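Local coordinates for protein phosphoribosylaminoimidazole-succinocarboxamide synthase (Pyrococcus horikoshii, PDB 4O84) that catalyses the ATP-dependent joining of L-aspartate to a carboxyaminoimidazole ribonucleotide, giving SAICAR in the de novo synthesis of purines, at residues Val91-Val96 against Leu171-Leu176. Residues are numbered along the deposited sequence; the frame is centred on the assembly and turned at random.
Sequences VVRNVV and LVDFKL. With 5GP (guanosine-5'-monophosphate), chain J.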
ATOM      1  N   VAL A  91     -14.237   4.897 -10.596  1.00 19.81           N
ATOM      2  CA  VAL A  91     -13.026   4.347 -11.165  1.00 18.67           C
ATOM      3  C   VAL A  91     -11.797   4.880 -10.449  1.00 18.91           C
ATOM      4  O   VAL A  91     -11.640   6.096 -10.271  1.00 18.69           O
ATOM      5  CB  VAL A  91     -12.925   4.606 -12.694  1.00 19.38           C
ATOM      6  CG1 VAL A  91     -11.566   4.161 -13.239  1.00 17.82           C
ATOM      7  CG2 VAL A  91     -14.040   3.877 -13.440  1.00 18.17           C
ATOM      8  N   VAL A  92     -10.942   3.949 -10.020  1.00 16.77           N
ATOM      9  CA  VAL A  92      -9.657   4.288  -9.410  1.00 15.82           C
ATOM     10  C   VAL A  92      -8.518   3.882 -10.350  1.00 15.58           C
ATOM     11  O   VAL A  92      -8.465   2.736 -10.849  1.00 14.06           O
ATOM     12  CB  VAL A  92      -9.461   3.605  -8.033  1.00 15.62           C
ATOM     13  CG1 VAL A  92      -8.176   4.102  -7.372  1.00 15.07           C
ATOM     14  CG2 VAL A  92     -10.642   3.884  -7.120  1.00 15.66           C
ATOM     15  N   ARG A  93      -7.593   4.814 -10.565  1.00 15.32           N
ATOM     16  CA  ARG A  93      -6.527   4.614 -11.526  1.00 15.23           C
ATOM     17  C   ARG A  93      -5.160   4.786 -10.848  1.00 15.34           C
ATOM     18  O   ARG A  93      -4.918   5.772 -10.151  1.00 14.66           O
ATOM     19  CB  ARG A  93      -6.718   5.568 -12.723  1.00 15.55           C
ATOM     20  CG  ARG A  93      -8.186   5.755 -13.119  1.00 15.93           C
ATOM     21  CD  ARG A  93      -8.367   6.529 -14.423  1.00 17.70           C
ATOM     22  NE  ARG A  93      -8.078   5.697 -15.571  1.00 18.42           N
ATOM     23  CZ  ARG A  93      -8.951   5.385 -16.527  1.00 19.57           C
ATOM     24  NH1 ARG A  93      -8.580   4.581 -17.523  1.00 19.50           N
ATOM     25  NH2 ARG A  93     -10.175   5.889 -16.511  1.00 19.35           N
ATOM     26  N   ASN A  94      -4.278   3.805 -11.041  1.00 15.09           N
ATOM     27  CA  ASN A  94      -2.891   3.880 -10.543  1.00 14.96           C
ATOM     28  C   ASN A  94      -1.863   4.109 -11.652  1.00 15.38           C
ATOM     29  O   ASN A  94      -0.782   4.661 -11.421  1.00 15.37           O
ATOM     30  CB  ASN A  94      -2.529   2.595  -9.802  1.00 14.78           C
ATOM     31  CG  ASN A  94      -3.434   2.350  -8.623  1.00 14.56           C
ATOM     32  OD1 ASN A  94      -3.544   3.206  -7.755  1.00 14.45           O
ATOM     33  ND2 ASN A  94      -4.132   1.210  -8.616  1.00 13.51           N
ATOM     34  N   VAL A  95      -2.200   3.610 -12.837  1.00 15.46           N
ATOM     35  CA  VAL A  95      -1.321   3.621 -13.996  1.00 15.80           C
ATOM     36  C   VAL A  95      -2.185   4.115 -15.156  1.00 14.83           C
ATOM     37  O   VAL A  95      -3.334   3.720 -15.269  1.00 14.17           O
ATOM     38  CB  VAL A  95      -0.758   2.187 -14.261  1.00 16.28           C
ATOM     39  CG1 VAL A  95      -0.048   2.094 -15.595  1.00 17.54           C
ATOM     40  CG2 VAL A  95       0.167   1.754 -13.134  1.00 16.95           C
ATOM     41  N   VAL A  96      -1.626   4.997 -15.976  1.00 15.59           N
ATOM     42  CA  VAL A  96      -2.299   5.561 -17.159  1.00 16.21           C
ATOM     43  C   VAL A  96      -2.625   4.488 -18.207  1.00 16.33           C
ATOM     44  O   VAL A  96      -1.729   3.848 -18.762  1.00 17.22           O
ATOM     45  CB  VAL A  96      -1.447   6.686 -17.816  1.00 16.95           C
ATOM     46  CG1 VAL A  96      -2.067   7.170 -19.139  1.00 16.62           C
ATOM     47  CG2 VAL A  96      -1.252   7.873 -16.868  1.00 17.19           C
ATOM     48  N   LEU A 171      -2.252  -3.555 -10.470  1.00 16.22           N
ATOM     49  CA  LEU A 171      -3.600  -3.029 -10.550  1.00 16.64           C
ATOM     50  C   LEU A 171      -3.520  -1.693 -11.289  1.00 17.05           C
ATOM     51  O   LEU A 171      -3.165  -0.680 -10.699  1.00 18.53           O
ATOM     52  CB  LEU A 171      -4.196  -2.848  -9.159  1.00 16.37           C
ATOM     53  CG  LEU A 171      -5.675  -2.400  -9.119  1.00 15.54           C
ATOM     54  CD1 LEU A 171      -6.559  -3.364  -9.888  1.00 15.32           C
ATOM     55  CD2 LEU A 171      -6.143  -2.294  -7.673  1.00 15.43           C
ATOM     56  N   VAL A 172      -3.798  -1.714 -12.590  1.00 17.19           N
ATOM     57  CA  VAL A 172      -3.700  -0.527 -13.444  1.00 16.10           C
ATOM     58  C   VAL A 172      -4.855   0.447 -13.165  1.00 15.68           C
ATOM     59  O   VAL A 172      -4.633   1.628 -12.920  1.00 15.72           O
ATOM     60  CB  VAL A 172      -3.631  -0.933 -14.943  1.00 15.93           C
ATOM     61  CG1 VAL A 172      -3.895   0.261 -15.866  1.00 14.89           C
ATOM     62  CG2 VAL A 172      -2.270  -1.574 -15.235  1.00 15.31           C
ATOM     63  N   ASP A 173      -6.082  -0.064 -13.186  1.00 16.03           N
ATOM     64  CA  ASP A 173      -7.268   0.717 -12.821  1.00 16.11           C
ATOM     65  C   ASP A 173      -8.395  -0.298 -12.620  1.00 17.41           C
ATOM     66  O   ASP A 173      -8.206  -1.495 -12.920  1.00 17.14           O
ATOM     67  CB  ASP A 173      -7.622   1.788 -13.881  1.00 15.85           C
ATOM     68  CG  ASP A 173      -7.802   1.205 -15.291  1.00 16.28           C
ATOM     69  OD1 ASP A 173      -8.433   0.152 -15.444  1.00 16.60           O
ATOM     70  OD2 ASP A 173      -7.302   1.792 -16.263  1.00 17.37           O
ATOM     71  N   PHE A 174      -9.540   0.166 -12.113  1.00 17.58           N
ATOM     72  CA  PHE A 174     -10.701  -0.687 -11.881  1.00 18.14           C
ATOM     73  C   PHE A 174     -11.937   0.155 -11.585  1.00 19.39           C
ATOM     74  O   PHE A 174     -11.807   1.318 -11.196  1.00 19.31           O
ATOM     75  CB  PHE A 174     -10.445  -1.735 -10.772  1.00 18.05           C
ATOM     76  CG  PHE A 174     -10.271  -1.168  -9.378  1.00 18.33           C
ATOM     77  CD1 PHE A 174     -11.206  -1.448  -8.380  1.00 18.95           C
ATOM     78  CD2 PHE A 174      -9.164  -0.396  -9.046  1.00 18.18           C
ATOM     79  CE1 PHE A 174     -11.045  -0.949  -7.078  1.00 19.05           C
ATOM     80  CE2 PHE A 174      -9.012   0.108  -7.757  1.00 18.51           C
ATOM     81  CZ  PHE A 174      -9.948  -0.164  -6.776  1.00 18.22           C
ATOM     82  N   LYS A 175     -13.116  -0.450 -11.768  1.00 19.38           N
ATOM     83  CA  LYS A 175     -14.401   0.191 -11.531  1.00 19.72           C
ATOM     84  C   LYS A 175     -15.116  -0.465 -10.346  1.00 20.18           C
ATOM     85  O   LYS A 175     -15.193  -1.678 -10.255  1.00 20.48           O
ATOM     86  CB  LYS A 175     -15.298   0.096 -12.770  1.00 20.30           C
ATOM     87  CG  LYS A 175     -16.763   0.511 -12.536  1.00 21.87           C
ATOM     88  CD  LYS A 175     -17.733  -0.059 -13.570  1.00 24.03           C
ATOM     89  CE  LYS A 175     -17.884  -1.581 -13.519  1.00 23.49           C
ATOM     90  NZ  LYS A 175     -18.974  -2.071 -12.647  1.00 24.71           N
ATOM     91  N   LEU A 176     -15.648   0.369  -9.463  1.00 20.37           N
ATOM     92  CA  LEU A 176     -16.444  -0.065  -8.323  1.00 19.48           C
ATOM     93  C   LEU A 176     -17.836   0.518  -8.441  1.00 19.72           C
ATOM     94  O   LEU A 176     -18.044   1.568  -9.088  1.00 18.42           O
ATOM     95  CB  LEU A 176     -15.817   0.401  -7.002  1.00 19.02           C
ATOM     96  CG  LEU A 176     -14.428  -0.126  -6.628  1.00 18.79           C
ATOM     97  CD1 LEU A 176     -13.979   0.446  -5.296  1.00 18.51           C
ATOM     98  CD2 LEU A 176     -14.411  -1.662  -6.604  1.00 18.92           C
TER
HETATM   99  P   5GP J 308     -11.705   3.187 -19.202  1.00 35.14           P
HETATM  100  O1P 5GP J 308     -10.220   3.443 -19.359  1.00 32.22           O
HETATM  101  O2P 5GP J 308     -12.278   2.467 -20.398  1.00 35.11           O
HETATM  102  O3P 5GP J 308     -12.477   4.394 -18.723  1.00 33.46           O
HETATM  103  O5' 5GP J 308     -11.945   2.148 -17.967  1.00 34.37           O
HETATM  104  C5' 5GP J 308     -11.337   2.252 -16.665  1.00 33.41           C
HETATM  105  C4' 5GP J 308     -11.435   0.963 -15.823  1.00 32.63           C
HETATM  106  O4' 5GP J 308     -12.756   0.758 -15.326  1.00 34.21           O
HETATM  107  C3' 5GP J 308     -11.105  -0.330 -16.571  1.00 33.68           C
HETATM  108  O3' 5GP J 308     -10.553  -1.272 -15.634  1.00 31.84           O
HETATM  109  C2' 5GP J 308     -12.441  -0.850 -17.047  1.00 33.61           C
HETATM  110  O2' 5GP J 308     -12.438  -2.277 -17.220  1.00 31.88           O
HETATM  111  C1' 5GP J 308     -13.360  -0.398 -15.919  1.00 33.51           C
HETATM  112  N9  5GP J 308     -14.699  -0.071 -16.451  1.00 35.32           N
HETATM  113  C8  5GP J 308     -15.172   1.166 -16.709  1.00 34.42           C
HETATM  114  N7  5GP J 308     -16.442   1.105 -17.184  1.00 34.65           N
HETATM  115  C5  5GP J 308     -16.796  -0.186 -17.252  1.00 35.89           C
HETATM  116  C6  5GP J 308     -18.001  -0.947 -17.661  1.00 36.51           C
HETATM  117  O6  5GP J 308     -19.012  -0.349 -18.077  1.00 35.81           O
HETATM  118  N1  5GP J 308     -17.969  -2.291 -17.565  1.00 36.20           N
HETATM  119  C2  5GP J 308     -16.890  -2.963 -17.110  1.00 37.37           C
HETATM  120  N2  5GP J 308     -16.951  -4.326 -17.057  1.00 35.81           N
HETATM  121  N3  5GP J 308     -15.745  -2.323 -16.712  1.00 36.52           N
HETATM  122  C4  5GP J 308     -15.645  -0.967 -16.759  1.00 35.83           C
HETATM  123  O   HOH W   1      -5.981   4.137 -16.001  1.00 14.90           O
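Val92 and Phe174 face each other as a hydrogen-bonded antiparallel pair, Val92 N giving to Phe174 O at 3.0 Å and Phe174 N bonding back to Val92 O. At the Asn94 corner Val172 O takes two donors, Asn94 N (2.9 Å) and Val95 N, the latter on an in-plane lone pair. The Asn94 amide adds ND2 to Leu171 O at 3.0 Å, from above the carbonyl plane; ND2 also bonds Asn157 of helix 143-165.

Apolar packing occupies the Val92 face. Phe174 CG sits between its backbone N and carbonyl carbon (chi1 67°), carrying the ring alongside Val92 until CE2 lies 3.5 Å from Val92 CB.

On the face carrying Arg93 and Asp173, polar groups meet the ligand. Arg93 NH1 forms a salt bridge of 3.3 Å with Asp173 OD2, their planar groups steeply inclined. At the guanidinium edge, NH1 gives a nearly straight bond to O1P of guanosine-5'-monophosphate (2.7 Å). Asp173 OD1 accepts from the ribose O3' at 2.6 Å, while OD2 also salt-bridges ligand-binding Arg198 and, with Arg93 NE, holds a water.

Adjacent antiparallel strands present an arginine and an aspartate to phosphate and ribose, forming part of a nucleotide-binding pocket on a beta-sheet face.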